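PDB 5X5H: cystathionine beta-lyases/cystathionine gamma-synthases from Corynebacterium glutamicum, which probably catalyses the pyridoxal-phosphate-dependent joining of O-succinyl-L-homoserine and L-cysteine into L,L-cystathionine, with release of succinate, in methionine biosynthesis. Local coordinates for residues D115-F118 against T119-V123; V178-T181 against F182-P185; L199-T202 against T203-I206; A269-L272 against D273-E277; V281-P284 against G285-N288. One frame throughout, in Å; residues are numbered along the deposited sequence.

Contact 1 (D115-F118 against T119-V123); sequences DTVF and TAWGV
Asp115 meets Thr119 through its backbone: Asp115 O accepts the hydroxyl of Thr119 OG1 at 2.7 Å, and the donor sits well above the carbonyl plane, 52° out of it. Thr119 can do this because its OG1 stands between its own backbone N and carbonyl carbon (chi1 60°), which turns the hydroxyl back along the helix; a short hydroxyl side chain can thus return to a carbonyl four residues back. The carboxylate of Asp115 looks elsewhere and bonds through OD1 to Tyr125 OH. Thr116 contributes its carbonyl O, 3.9 Å from Ala120 CB. Val117 O lies in the plane of the indole at its edge, 3.2 Å from Trp121 CD1, while it takes weak bonds from Ala120 N and Trp121 N. Beyond it, Val117 CG1 touches the same CD1, one methyl of the valine against the indole edge. Phe118 O is gripped twice, by Trp121 N at 3.0 Å and Val123 N at 3.2 Å, which arrive from opposite faces of its plane. Its side chain runs beside that of Val123, CB to CB 4.1 Å, and its ring meets Phe90 edge-to-face, while Trp121 packs on Pro96 of the second subunit. Gly122 takes its positive phi (94°) easily, having no CB to crowd the carbonyl before it. With Gly122 N bonded to Thr119 O, this is a Schellman motif ending helix 108-118.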
loop_
_atom_site.group_PDB
_atom_site.type_symbol
_atom_site.label_atom_id
_atom_site.label_comp_id
_atom_site.label_asym_id
_atom_site.label_seq_id
_atom_site.Cartn_x
_atom_site.Cartn_y
_atom_site.Cartn_z
ATOM N N ASP A 115 -23.379 12.462 -24.270
ATOM C CA ASP A 115 -23.530 13.428 -25.347
ATOM C C ASP A 115 -22.323 13.400 -26.291
ATOM O O ASP A 115 -22.527 13.606 -27.498
ATOM C CB ASP A 115 -23.686 14.803 -24.808
ATOM C CG ASP A 115 -23.810 15.861 -25.965
ATOM O OD1 ASP A 115 -24.861 15.858 -26.617
ATOM O OD2 ASP A 115 -22.864 16.619 -26.186
ATOM N N THR A 116 -21.094 13.189 -25.821
ATOM C CA THR A 116 -19.928 13.097 -26.697
ATOM C C THR A 116 -19.690 11.709 -27.212
ATOM O O THR A 116 -19.461 11.497 -28.408
ATOM C CB THR A 116 -18.668 13.687 -25.975
ATOM O OG1 THR A 116 -18.810 15.094 -25.755
ATOM C CG2 THR A 116 -17.417 13.438 -26.822
ATOM N N VAL A 117 -19.734 10.711 -26.355
ATOM C CA VAL A 117 -19.388 9.376 -26.753
ATOM C C VAL A 117 -20.552 8.557 -27.246
ATOM O O VAL A 117 -20.537 8.056 -28.388
ATOM C CB VAL A 117 -18.613 8.627 -25.559
ATOM C CG1 VAL A 117 -18.266 7.181 -25.924
ATOM C CG2 VAL A 117 -17.373 9.440 -25.185
ATOM N N PHE A 118 -21.601 8.335 -26.449
ATOM C CA PHE A 118 -22.608 7.399 -26.842
ATOM C C PHE A 118 -23.419 7.862 -28.084
ATOM O O PHE A 118 -23.853 7.021 -28.873
ATOM C CB PHE A 118 -23.481 6.923 -25.686
ATOM C CG PHE A 118 -22.806 5.874 -24.852
ATOM C CD1 PHE A 118 -21.781 6.235 -24.020
ATOM C CD2 PHE A 118 -23.033 4.557 -25.115
ATOM C CE1 PHE A 118 -21.066 5.278 -23.298
ATOM C CE2 PHE A 118 -22.375 3.568 -24.378
ATOM C CZ PHE A 118 -21.339 3.935 -23.545
ATOM N N THR A 119 -23.585 9.183 -28.264
ATOM C CA THR A 119 -24.277 9.630 -29.495
ATOM C C THR A 119 -23.441 9.313 -30.758
ATOM O O THR A 119 -24.074 8.951 -31.754
ATOM C CB THR A 119 -24.546 11.129 -29.496
ATOM O OG1 THR A 119 -23.285 11.787 -29.415
ATOM C CG2 THR A 119 -25.425 11.576 -28.390
ATOM N N ALA A 120 -22.159 9.225 -30.674
ATOM C CA ALA A 120 -21.329 8.836 -31.797
ATOM C C ALA A 120 -21.449 7.359 -32.104
ATOM O O ALA A 120 -21.118 6.894 -33.219
ATOM C CB ALA A 120 -19.918 9.259 -31.537
ATOM N N TRP A 121 -21.981 6.604 -31.169
ATOM C CA TRP A 121 -22.183 5.120 -31.318
ATOM C C TRP A 121 -23.677 4.760 -31.574
ATOM O O TRP A 121 -24.089 3.643 -31.348
ATOM C CB TRP A 121 -21.583 4.431 -30.063
ATOM C CG TRP A 121 -20.094 4.435 -30.094
ATOM C CD1 TRP A 121 -19.275 5.417 -29.628
ATOM C CD2 TRP A 121 -19.270 3.530 -30.795
ATOM N NE1 TRP A 121 -17.969 5.161 -29.929
ATOM C CE2 TRP A 121 -17.926 3.971 -30.629
ATOM C CE3 TRP A 121 -19.505 2.306 -31.455
ATOM C CZ2 TRP A 121 -16.837 3.275 -31.146
ATOM C CZ3 TRP A 121 -18.365 1.594 -31.966
ATOM C CH2 TRP A 121 -17.103 2.107 -31.848
ATOM N N GLY A 122 -24.520 5.742 -31.911
ATOM C CA GLY A 122 -25.882 5.450 -32.290
ATOM C C GLY A 122 -26.948 5.509 -31.241
ATOM O O GLY A 122 -28.088 5.109 -31.484
ATOM N N VAL A 123 -26.627 5.970 -30.010
ATOM C CA VAL A 123 -27.563 6.116 -28.979
ATOM C C VAL A 123 -28.191 7.554 -29.026
ATOM O O VAL A 123 -27.477 8.499 -29.231
ATOM C CB VAL A 123 -26.905 5.872 -27.586
ATOM C CG1 VAL A 123 -27.904 6.075 -26.471
ATOM C CG2 VAL A 123 -26.299 4.463 -27.546
#

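Contact 2 (V178-T181 against F182-P185). With PLP (pyridoxal-5'-phosphate), chain B.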
loop_
_atom_site.group_PDB
_atom_site.type_symbol
_atom_site.label_atom_id
_atom_site.label_comp_id
_atom_site.label_asym_id
_atom_site.label_seq_id
_atom_site.Cartn_x
_atom_site.Cartn_y
_atom_site.Cartn_z
ATOM N N VAL A 178 -30.588 4.388 -10.696
ATOM C CA VAL A 178 -30.369 5.535 -9.786
ATOM C C VAL A 178 -28.880 5.627 -9.463
ATOM O O VAL A 178 -28.303 4.637 -8.952
ATOM C CB VAL A 178 -31.238 5.519 -8.535
ATOM C CG1 VAL A 178 -30.910 6.598 -7.625
ATOM C CG2 VAL A 178 -32.738 5.540 -8.923
ATOM N N ASP A 179 -28.307 6.781 -9.701
ATOM C CA ASP A 179 -26.962 7.140 -9.208
ATOM C C ASP A 179 -27.170 7.652 -7.788
ATOM O O ASP A 179 -27.723 8.739 -7.583
ATOM C CB ASP A 179 -26.323 8.111 -10.141
ATOM C CG ASP A 179 -24.958 8.624 -9.667
ATOM O OD1 ASP A 179 -24.615 8.462 -8.461
ATOM O OD2 ASP A 179 -24.264 9.289 -10.525
ATOM N N ASN A 180 -26.817 6.784 -6.820
ATOM C CA ASN A 180 -27.036 7.005 -5.372
ATOM C C ASN A 180 -25.805 7.531 -4.665
ATOM O O ASN A 180 -25.718 7.406 -3.432
ATOM C CB ASN A 180 -27.553 5.701 -4.747
ATOM C CG ASN A 180 -28.229 5.848 -3.455
ATOM O OD1 ASN A 180 -28.958 6.821 -3.257
ATOM N ND2 ASN A 180 -28.001 4.938 -2.498
ATOM N N THR A 181 -24.875 8.144 -5.393
ATOM C CA THR A 181 -23.616 8.619 -4.847
ATOM C C THR A 181 -23.843 9.565 -3.687
ATOM O O THR A 181 -23.209 9.419 -2.631
ATOM C CB THR A 181 -22.753 9.250 -5.924
ATOM O OG1 THR A 181 -22.418 8.282 -6.955
ATOM C CG2 THR A 181 -21.517 9.860 -5.418
ATOM N N PHE A 182 -24.605 10.652 -3.897
ATOM C CA PHE A 182 -24.764 11.710 -2.864
ATOM C C PHE A 182 -25.478 11.237 -1.642
ATOM O O PHE A 182 -24.999 11.549 -0.508
ATOM C CB PHE A 182 -25.526 12.879 -3.479
ATOM C CG PHE A 182 -24.707 13.848 -4.161
ATOM C CD1 PHE A 182 -23.563 13.538 -4.942
ATOM C CD2 PHE A 182 -25.121 15.201 -4.189
ATOM C CE1 PHE A 182 -22.802 14.534 -5.544
ATOM C CE2 PHE A 182 -24.385 16.166 -4.808
ATOM C CZ PHE A 182 -23.228 15.883 -5.473
ATOM N N ALA A 183 -26.499 10.383 -1.787
ATOM C CA ALA A 183 -27.207 9.940 -0.558
ATOM C C ALA A 183 -26.448 8.866 0.193
ATOM O O ALA A 183 -26.454 8.860 1.435
ATOM C CB ALA A 183 -28.539 9.342 -0.931
ATOM N N SER A 184 -25.762 8.021 -0.553
ATOM C CA SER A 184 -25.119 6.785 -0.039
ATOM C C SER A 184 -26.153 5.784 0.314
ATOM O O SER A 184 -27.315 6.121 0.611
ATOM C CB SER A 184 -24.129 7.064 1.086
ATOM O OG SER A 184 -24.780 6.985 2.366
ATOM N N PRO A 185 -25.731 4.533 0.502
ATOM C CA PRO A 185 -26.682 3.552 0.920
ATOM C C PRO A 185 -27.228 3.733 2.330
ATOM O O PRO A 185 -28.285 3.228 2.682
ATOM C CB PRO A 185 -25.906 2.208 0.833
ATOM C CG PRO A 185 -24.732 2.473 -0.038
ATOM C CD PRO A 185 -24.409 3.940 0.215
HETATM N N1 PLP B . -21.891 10.514 -10.155
HETATM C C2 PLP B . -21.877 11.502 -9.288
HETATM C C2A PLP B . -23.187 11.904 -8.701
HETATM C C3 PLP B . -20.696 11.990 -8.836
HETATM O O3 PLP B . -20.618 13.001 -7.906
HETATM C C4 PLP B . -19.467 11.526 -9.336
HETATM C C4A PLP B . -18.201 12.094 -8.839
HETATM C C5 PLP B . -19.495 10.582 -10.390
HETATM C C6 PLP B . -20.745 10.104 -10.742
HETATM C C5A PLP B . -18.250 10.078 -11.118
HETATM O O4P PLP B . -17.453 9.188 -10.265
HETATM P P PLP B . -15.878 9.124 -10.429
HETATM O O1P PLP B . -15.340 10.524 -10.204
HETATM O O2P PLP B . -15.564 8.106 -9.349
HETATM O O3P PLP B . -15.572 8.580 -11.826
HETATM O O HOH W 1 -26.025 10.889 -6.469
#
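Asn180 and Ser184 make the firm backbone link of this turn, Ser184 N donating to Asn180 O at 2.9 Å and arriving nearly in line with the carbonyl. Beside it, Asn180 OD1 lies 3.5 Å from Ala183 CB, the short alanine methyl fitting beside the amide. The amide itself is held by others: ND2 by Glu71 and OD1 by Gln188. Also tight is the Asx turn at the end of strand 175-179. Asp179 OD1 accepts both Thr181 N, 3.1 Å away and met nearly along the C-O bond, and Thr181 OG1, 2.7 Å away on the syn side. Thr181 suits this place because its OG1, beside its own backbone N (chi1 -62°), donates to Asp179 OD1 and also accepts from Ser201 N. The looser side is where the chain leaves the turn toward Phe182, and it is bridged by a water, which accepts from Phe182 N at 2.9 Å and donates to Asp179 O. Thr181 and Phe182 meet the cofactor through carbon atoms: Thr181 CB lies 3.9 Å from PLP C2A, and Phe182 brings PLP O3 near its ring plane, at the CE1 edge. With OD1 tied down, the carboxylate of Asp179 is fixed in rotation and OD2 is aimed at PLP N1, 2.7 Å away. A carboxylate so placed is consistent with keeping the pyridine nitrogen protonated, which would strengthen the ring as an electron sink, as in other fold-type I pyridoxal enzymes.

Contact 3 (L199-T202 against T203-I206). With PLP (pyridoxal-5'-phosphate), chain B.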
loop_
_atom_site.group_PDB
_atom_site.type_symbol
_atom_site.label_atom_id
_atom_site.label_comp_id
_atom_site.label_asym_id
_atom_site.label_seq_id
_atom_site.Cartn_x
_atom_site.Cartn_y
_atom_site.Cartn_z
ATOM N N LEU A 199 -26.033 2.781 -9.007
ATOM C CA LEU A 199 -24.648 3.138 -9.257
ATOM C C LEU A 199 -24.122 3.985 -8.126
ATOM O O LEU A 199 -24.778 4.947 -7.713
ATOM C CB LEU A 199 -24.577 3.870 -10.569
ATOM C CG LEU A 199 -23.312 4.463 -11.246
ATOM C CD1 LEU A 199 -22.722 5.618 -10.508
ATOM C CD2 LEU A 199 -22.261 3.534 -11.558
ATOM N N HIS A 200 -22.865 3.772 -7.752
ATOM C CA HIS A 200 -22.103 4.631 -6.907
ATOM C C HIS A 200 -20.760 5.014 -7.466
ATOM O O HIS A 200 -20.032 4.144 -7.929
ATOM C CB HIS A 200 -21.779 3.962 -5.507
ATOM C CG HIS A 200 -22.965 3.853 -4.666
ATOM N ND1 HIS A 200 -23.798 2.759 -4.550
ATOM C CD2 HIS A 200 -23.511 4.834 -3.936
ATOM C CE1 HIS A 200 -24.799 3.109 -3.731
ATOM N NE2 HIS A 200 -24.610 4.374 -3.373
ATOM N N SER A 201 -20.346 6.253 -7.288
ATOM C CA SER A 201 -18.922 6.652 -7.256
ATOM C C SER A 201 -18.446 6.408 -5.801
ATOM O O SER A 201 -18.826 7.180 -4.948
ATOM C CB SER A 201 -18.762 8.063 -7.611
ATOM O OG SER A 201 -17.390 8.437 -7.306
ATOM N N THR A 202 -17.703 5.350 -5.526
ATOM C CA THR A 202 -17.187 5.103 -4.193
ATOM C C THR A 202 -16.081 6.034 -3.851
ATOM O O THR A 202 -15.660 6.139 -2.674
ATOM C CB THR A 202 -16.789 3.652 -4.039
ATOM O OG1 THR A 202 -15.698 3.326 -4.937
ATOM C CG2 THR A 202 -17.887 2.682 -4.344
ATOM N N THR A 203 -15.558 6.805 -4.847
ATOM C CA THR A 203 -14.641 7.920 -4.630
ATOM C C THR A 203 -15.080 8.871 -3.556
ATOM O O THR A 203 -14.246 9.554 -2.951
ATOM C CB THR A 203 -14.532 8.656 -5.983
ATOM O OG1 THR A 203 -14.243 7.700 -7.012
ATOM C CG2 THR A 203 -13.399 9.669 -5.940
ATOM N N LYS A 204 -16.385 9.007 -3.434
ATOM C CA LYS A 204 -17.011 10.003 -2.576
ATOM C C LYS A 204 -17.288 9.448 -1.169
ATOM O O LYS A 204 -16.325 9.136 -0.506
ATOM C CB LYS A 204 -18.229 10.578 -3.303
ATOM C CG LYS A 204 -18.132 10.981 -4.731
ATOM C CD LYS A 204 -16.983 11.769 -5.028
ATOM C CE LYS A 204 -16.888 12.235 -6.579
ATOM N NZ LYS A 204 -18.047 12.498 -7.528
ATOM N N TYR A 205 -18.514 9.342 -0.725
ATOM C CA TYR A 205 -18.812 8.916 0.621
ATOM C C TYR A 205 -18.434 7.525 1.021
ATOM O O TYR A 205 -18.076 7.303 2.219
ATOM C CB TYR A 205 -20.299 9.156 0.994
ATOM C CG TYR A 205 -20.773 10.586 1.075
ATOM C CD1 TYR A 205 -20.453 11.325 2.138
ATOM C CD2 TYR A 205 -21.449 11.169 0.014
ATOM C CE1 TYR A 205 -20.914 12.635 2.249
ATOM C CE2 TYR A 205 -21.850 12.484 0.096
ATOM C CZ TYR A 205 -21.555 13.184 1.208
ATOM O OH TYR A 205 -22.001 14.524 1.329
ATOM N N ILE A 206 -18.605 6.543 0.132
ATOM C CA ILE A 206 -18.340 5.163 0.537
ATOM C C ILE A 206 -16.868 4.987 0.988
ATOM O O ILE A 206 -16.612 4.518 2.115
ATOM C CB ILE A 206 -18.789 4.189 -0.543
ATOM C CG1 ILE A 206 -20.297 4.103 -0.504
ATOM C CG2 ILE A 206 -18.120 2.831 -0.422
ATOM C CD1 ILE A 206 -20.877 3.411 -1.740
HETATM N N1 PLP B . -21.891 10.514 -10.155
HETATM C C2 PLP B . -21.877 11.502 -9.288
HETATM C C2A PLP B . -23.187 11.904 -8.701
HETATM C C3 PLP B . -20.696 11.990 -8.836
HETATM O O3 PLP B . -20.618 13.001 -7.906
HETATM C C4 PLP B . -19.467 11.526 -9.336
HETATM C C4A PLP B . -18.201 12.094 -8.839
HETATM C C5 PLP B . -19.495 10.582 -10.390
HETATM C C6 PLP B . -20.745 10.104 -10.742
HETATM C C5A PLP B . -18.250 10.078 -11.118
HETATM O O4P PLP B . -17.453 9.188 -10.265
HETATM P P PLP B . -15.878 9.124 -10.429
HETATM O O1P PLP B . -15.340 10.524 -10.204
HETATM O O2P PLP B . -15.564 8.106 -9.349
HETATM O O3P PLP B . -15.572 8.580 -11.826
HETATM O O HOH W 2 -19.805 7.085 -2.389
#
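The cofactor lysine sits in the turn after strand 197-201, and there Ser201, the last strand residue, and Thr203 close on one phosphate oxygen. Ser201 OG donates to PLP O2P at 2.8 Å and Thr203 OG1 to the same atom at 2.7 Å, short hydroxyls suiting an anion held near the backbone. Ser201 reaches it because OG lies opposite its own backbone N (chi1 169°), while Thr203 OG1 has a second partner in Gly214 N. The two side chains also touch, Thr203 CB 3.2 Å from Ser201 OG. Lys204 supplies the covalent link: NZ stands 1.4 Å from PLP C4A, the internal aldimine expected of this fold-type I, trans-sulfuration family, and a weak bond from NZ to PLP O3 helps keep the linkage beside the ring. Lys204 CG passes 3.7 Å from Ser201 OG; bends at chi2 and chi4 beyond it then turn NZ to the cofactor, and Tyr52 of the second subunit packs on this residue. Within the turn a weak bond joins Lys204 N to Ser201 O, and a water bridges on, donating to Ser201 O and accepting from Ile206 N at 2.8 Å. Away from the cofactor, Ile206 crosses the His200 side chain at about a right angle and lays CD1 over one face of the imidazole, a CH-pi contact 3.9 Å from the centroid. Its CG2 meets Thr202 CG2.

Contact 4 (A269-L272 against D273-E277); sequences AEFL and DSRPE
Phe271 O takes two bonds from Ser274: OG reaches it at 2.7 Å in the carbonyl plane, on a lone pair, and the backbone N at 3.0 Å from above that plane, 60° out of it. The hydroxyl lies between its own N and carbonyl carbon (chi1 76°), and serine suits the place because so short a side chain returns to the backbone carbonyl. One residue on, Arg275 N donates to Leu272 O at 3.1 Å, and the Arg275 chain runs alongside the phenyl ring, pointing the same way. Its CG stands over one face, offset toward the rim, while CD and NH1 each come 4.0 Å from Phe271 CZ; the ring and guanidinium planes are 57° apart. The aliphatic part thus lies along the ring while the charged end turns to Glu277. These bonds lie at the C-terminal end of helix 254-273, where Asp273 N still reaches Ala269 O in helical fashion, at 3.0 Å, and the later amides reach back three residues instead. Farther out, Glu277 fixes the guanidinium side-on in a two-bond salt bridge, OE1 held by Arg275 NE and OE2 by Arg275 NH2, the latter at 2.7 Å. Asn384 OD1 is a second partner of NH2. Leu272, apolar and buried, packs on Ile306 and Val308 of strand 305-310, and Phe271 lies on Leu376 and Glu380 of helix 372-384.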
loop_
_atom_site.group_PDB
_atom_site.type_symbol
_atom_site.label_atom_id
_atom_site.label_comp_id
_atom_site.label_asym_id
_atom_site.label_seq_id
_atom_site.Cartn_x
_atom_site.Cartn_y
_atom_site.Cartn_z
ATOM N N ALA A 269 -26.641 24.865 6.678
ATOM C CA ALA A 269 -27.726 25.287 5.797
ATOM C C ALA A 269 -28.600 26.321 6.569
ATOM O O ALA A 269 -29.024 27.311 5.964
ATOM C CB ALA A 269 -28.548 24.123 5.387
ATOM N N GLU A 270 -28.920 26.044 7.812
ATOM C CA GLU A 270 -29.780 26.971 8.613
ATOM C C GLU A 270 -29.007 28.239 8.712
ATOM O O GLU A 270 -29.605 29.370 8.514
ATOM C CB GLU A 270 -30.018 26.336 10.003
ATOM C CG GLU A 270 -30.688 27.198 11.052
ATOM C CD GLU A 270 -30.837 26.397 12.362
ATOM O OE1 GLU A 270 -29.819 26.252 13.097
ATOM O OE2 GLU A 270 -31.945 25.828 12.578
ATOM N N PHE A 271 -27.720 28.281 9.008
ATOM C CA PHE A 271 -26.989 29.544 9.157
ATOM C C PHE A 271 -27.000 30.298 7.810
ATOM O O PHE A 271 -27.258 31.522 7.762
ATOM C CB PHE A 271 -25.527 29.289 9.561
ATOM C CG PHE A 271 -24.723 30.491 9.576
ATOM C CD1 PHE A 271 -24.968 31.444 10.548
ATOM C CD2 PHE A 271 -23.727 30.699 8.747
ATOM C CE1 PHE A 271 -24.218 32.633 10.564
ATOM C CE2 PHE A 271 -22.967 31.883 8.717
ATOM C CZ PHE A 271 -23.223 32.858 9.664
ATOM N N LEU A 272 -26.774 29.673 6.679
ATOM C CA LEU A 272 -26.749 30.317 5.381
ATOM C C LEU A 272 -28.084 30.912 5.086
ATOM O O LEU A 272 -28.120 32.008 4.467
ATOM C CB LEU A 272 -26.278 29.371 4.231
ATOM C CG LEU A 272 -24.844 28.951 4.293
ATOM C CD1 LEU A 272 -24.696 27.645 3.479
ATOM C CD2 LEU A 272 -23.895 30.063 3.823
ATOM N N ASP A 273 -29.145 30.259 5.482
ATOM C CA ASP A 273 -30.534 30.710 5.189
ATOM C C ASP A 273 -30.856 31.974 5.972
ATOM O O ASP A 273 -31.845 32.638 5.595
ATOM C CB ASP A 273 -31.573 29.649 5.426
ATOM C CG ASP A 273 -32.558 29.542 4.263
ATOM O OD1 ASP A 273 -32.333 30.106 3.167
ATOM O OD2 ASP A 273 -33.524 28.813 4.414
ATOM N N SER A 274 -30.018 32.367 6.903
ATOM C CA SER A 274 -30.280 33.613 7.693
ATOM C C SER A 274 -29.496 34.757 7.154
ATOM O O SER A 274 -29.581 35.909 7.714
ATOM C CB SER A 274 -29.873 33.344 9.140
ATOM O OG SER A 274 -28.413 33.368 9.284
ATOM N N ARG A 275 -28.695 34.607 6.116
ATOM C CA ARG A 275 -27.753 35.642 5.700
ATOM C C ARG A 275 -28.200 36.326 4.414
ATOM O O ARG A 275 -28.547 35.693 3.439
ATOM C CB ARG A 275 -26.380 34.988 5.510
ATOM C CG ARG A 275 -25.764 34.549 6.842
ATOM C CD ARG A 275 -25.336 35.672 7.719
ATOM N NE ARG A 275 -24.298 36.473 7.122
ATOM C CZ ARG A 275 -23.229 37.002 7.731
ATOM N NH1 ARG A 275 -22.962 36.804 9.004
ATOM N NH2 ARG A 275 -22.452 37.764 7.024
ATOM N N PRO A 276 -28.140 37.714 4.345
ATOM C CA PRO A 276 -28.589 38.406 3.164
ATOM C C PRO A 276 -27.613 38.307 1.976
ATOM O O PRO A 276 -28.090 38.564 0.897
ATOM C CB PRO A 276 -28.616 39.862 3.644
ATOM C CG PRO A 276 -27.578 39.962 4.716
ATOM C CD PRO A 276 -27.605 38.581 5.408
ATOM N N GLU A 277 -26.362 37.816 2.182
ATOM C CA GLU A 277 -25.453 37.573 1.067
ATOM C C GLU A 277 -25.931 36.434 0.207
ATOM O O GLU A 277 -25.520 36.318 -0.973
ATOM C CB GLU A 277 -24.091 37.258 1.527
ATOM C CG GLU A 277 -23.386 38.304 2.366
ATOM C CD GLU A 277 -23.675 38.257 3.863
ATOM O OE1 GLU A 277 -24.519 37.470 4.344
ATOM O OE2 GLU A 277 -22.937 38.923 4.643
#

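Contact 5 (V281-P284 against G285-N288)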
loop_
_atom_site.group_PDB
_atom_site.type_symbol
_atom_site.label_atom_id
_atom_site.label_comp_id
_atom_site.label_asym_id
_atom_site.label_seq_id
_atom_site.Cartn_x
_atom_site.Cartn_y
_atom_site.Cartn_z
ATOM N N VAL A 281 -30.507 28.928 -0.565
ATOM C CA VAL A 281 -29.818 27.708 -0.016
ATOM C C VAL A 281 -30.541 26.518 -0.562
ATOM O O VAL A 281 -31.716 26.361 -0.433
ATOM C CB VAL A 281 -29.813 27.680 1.472
ATOM C CG1 VAL A 281 -29.033 26.445 1.970
ATOM C CG2 VAL A 281 -29.191 28.901 2.027
ATOM N N LEU A 282 -29.760 25.638 -1.240
ATOM C CA LEU A 282 -30.197 24.421 -1.762
ATOM C C LEU A 282 -29.750 23.309 -0.797
ATOM O O LEU A 282 -28.561 23.017 -0.706
ATOM C CB LEU A 282 -29.604 24.175 -3.184
ATOM C CG LEU A 282 -30.075 25.218 -4.211
ATOM C CD1 LEU A 282 -29.217 25.180 -5.438
ATOM C CD2 LEU A 282 -31.496 25.067 -4.509
ATOM N N TYR A 283 -30.705 22.765 -0.109
ATOM C CA TYR A 283 -30.449 21.663 0.858
ATOM C C TYR A 283 -31.731 20.891 0.975
ATOM O O TYR A 283 -32.784 21.486 1.345
ATOM C CB TYR A 283 -29.992 22.187 2.215
ATOM C CG TYR A 283 -29.614 21.036 3.208
ATOM C CD1 TYR A 283 -28.528 20.191 2.909
ATOM C CD2 TYR A 283 -30.367 20.722 4.327
ATOM C CE1 TYR A 283 -28.246 19.153 3.699
ATOM C CE2 TYR A 283 -30.029 19.644 5.122
ATOM C CZ TYR A 283 -28.981 18.864 4.780
ATOM O OH TYR A 283 -28.695 17.742 5.526
ATOM N N PRO A 284 -31.803 19.573 0.754
ATOM C CA PRO A 284 -33.035 18.849 0.741
ATOM C C PRO A 284 -33.872 18.901 2.018
ATOM O O PRO A 284 -35.118 18.655 1.984
ATOM C CB PRO A 284 -32.647 17.395 0.285
ATOM C CG PRO A 284 -31.381 17.614 -0.397
ATOM C CD PRO A 284 -30.680 18.686 0.319
ATOM N N GLY A 285 -33.259 19.136 3.158
ATOM C CA GLY A 285 -33.977 19.200 4.410
ATOM C C GLY A 285 -34.686 20.504 4.671
ATOM O O GLY A 285 -35.495 20.482 5.608
ATOM N N LEU A 286 -34.524 21.495 3.857
ATOM C CA LEU A 286 -35.268 22.777 4.038
ATOM C C LEU A 286 -36.682 22.586 3.499
ATOM O O LEU A 286 -36.918 22.037 2.412
ATOM C CB LEU A 286 -34.535 23.922 3.427
ATOM C CG LEU A 286 -33.103 24.079 3.888
ATOM C CD1 LEU A 286 -32.446 25.225 3.202
ATOM C CD2 LEU A 286 -32.963 24.221 5.392
ATOM N N LYS A 287 -37.667 23.111 4.276
ATOM C CA LYS A 287 -39.065 22.958 3.850
ATOM C C LYS A 287 -39.412 23.487 2.439
ATOM O O LYS A 287 -40.253 22.823 1.765
ATOM C CB LYS A 287 -40.032 23.629 4.857
ATOM C CG LYS A 287 -40.005 22.958 6.196
ATOM C CD LYS A 287 -41.163 23.529 7.099
ATOM C CE LYS A 287 -41.080 23.151 8.560
ATOM N NZ LYS A 287 -41.349 21.721 8.760
ATOM N N ASN A 288 -38.755 24.514 1.957
ATOM C CA ASN A 288 -39.062 25.044 0.660
ATOM C C ASN A 288 -38.229 24.500 -0.446
ATOM O O ASN A 288 -38.309 24.898 -1.582
ATOM C CB ASN A 288 -38.980 26.570 0.647
ATOM C CG ASN A 288 -40.109 27.214 1.424
ATOM O OD1 ASN A 288 -41.229 27.283 0.889
ATOM N ND2 ASN A 288 -39.860 27.522 2.709
#
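Leu286 overlaps two side chains that precede it in the chain, laying CD1 on Val281 CG1 at 3.8 Å and CG on Tyr283 CB at 4.0 Å. It meets Val281 at about a right angle. The leucine gets there with CG anti to its carbonyl carbon (chi1 -54°), which swings the side chain back toward Val281; a branched apolar residue can serve both neighbours at once. The backbone fixes this return: Leu286 N donates to Tyr283 O at 3.1 Å, nearly straight at 169°, closing a type I beta turn from Tyr283 to Leu286. Pro284 suits the second position of that turn, since its ring already holds phi near the needed value. Gly285 follows; it has no CB, and the phenol lies close to its backbone, with Tyr283 CD2 3.5 Å from Gly285 N. The ring owes its place to chi1 of -176°, which sets CG opposite the backbone N; its hydroxyl is bonded to Gly303 O. Pro284 O, in turn, accepts from His292 ND1. The turn follows the end of strand 278-282, an outermost strand of the five-stranded sheet in this chain: Val281 and Tyr283 pack on helix 254-273 and on Ile306 of the adjacent strand 305-310, and the chain then runs on toward helix 292-298.

How the contacts relate
Contacts 2 and 3 form one cofactor site: their centres are 8 Å apart on neighbouring strands, and both touch the pyridoxal phosphate, contact 2 at the pyridine nitrogen and contact 3 at the aldimine and phosphate. Asn180 N lies 2.9 Å from Leu199 O, a probable hydrogen bond joining them. Contact 1 stands apart, its centre about 25 Å from either, but like contact 3 it touches the second subunit. Contacts 4 and 5, centres about 12 Å apart, pair helix 254-273 with strand 278-282, where Leu272 CB packs on Val281 CG2 at 3.7 Å. Contact 5 comes within about 8 Å, nearest atoms, of both contacts 2 and 3.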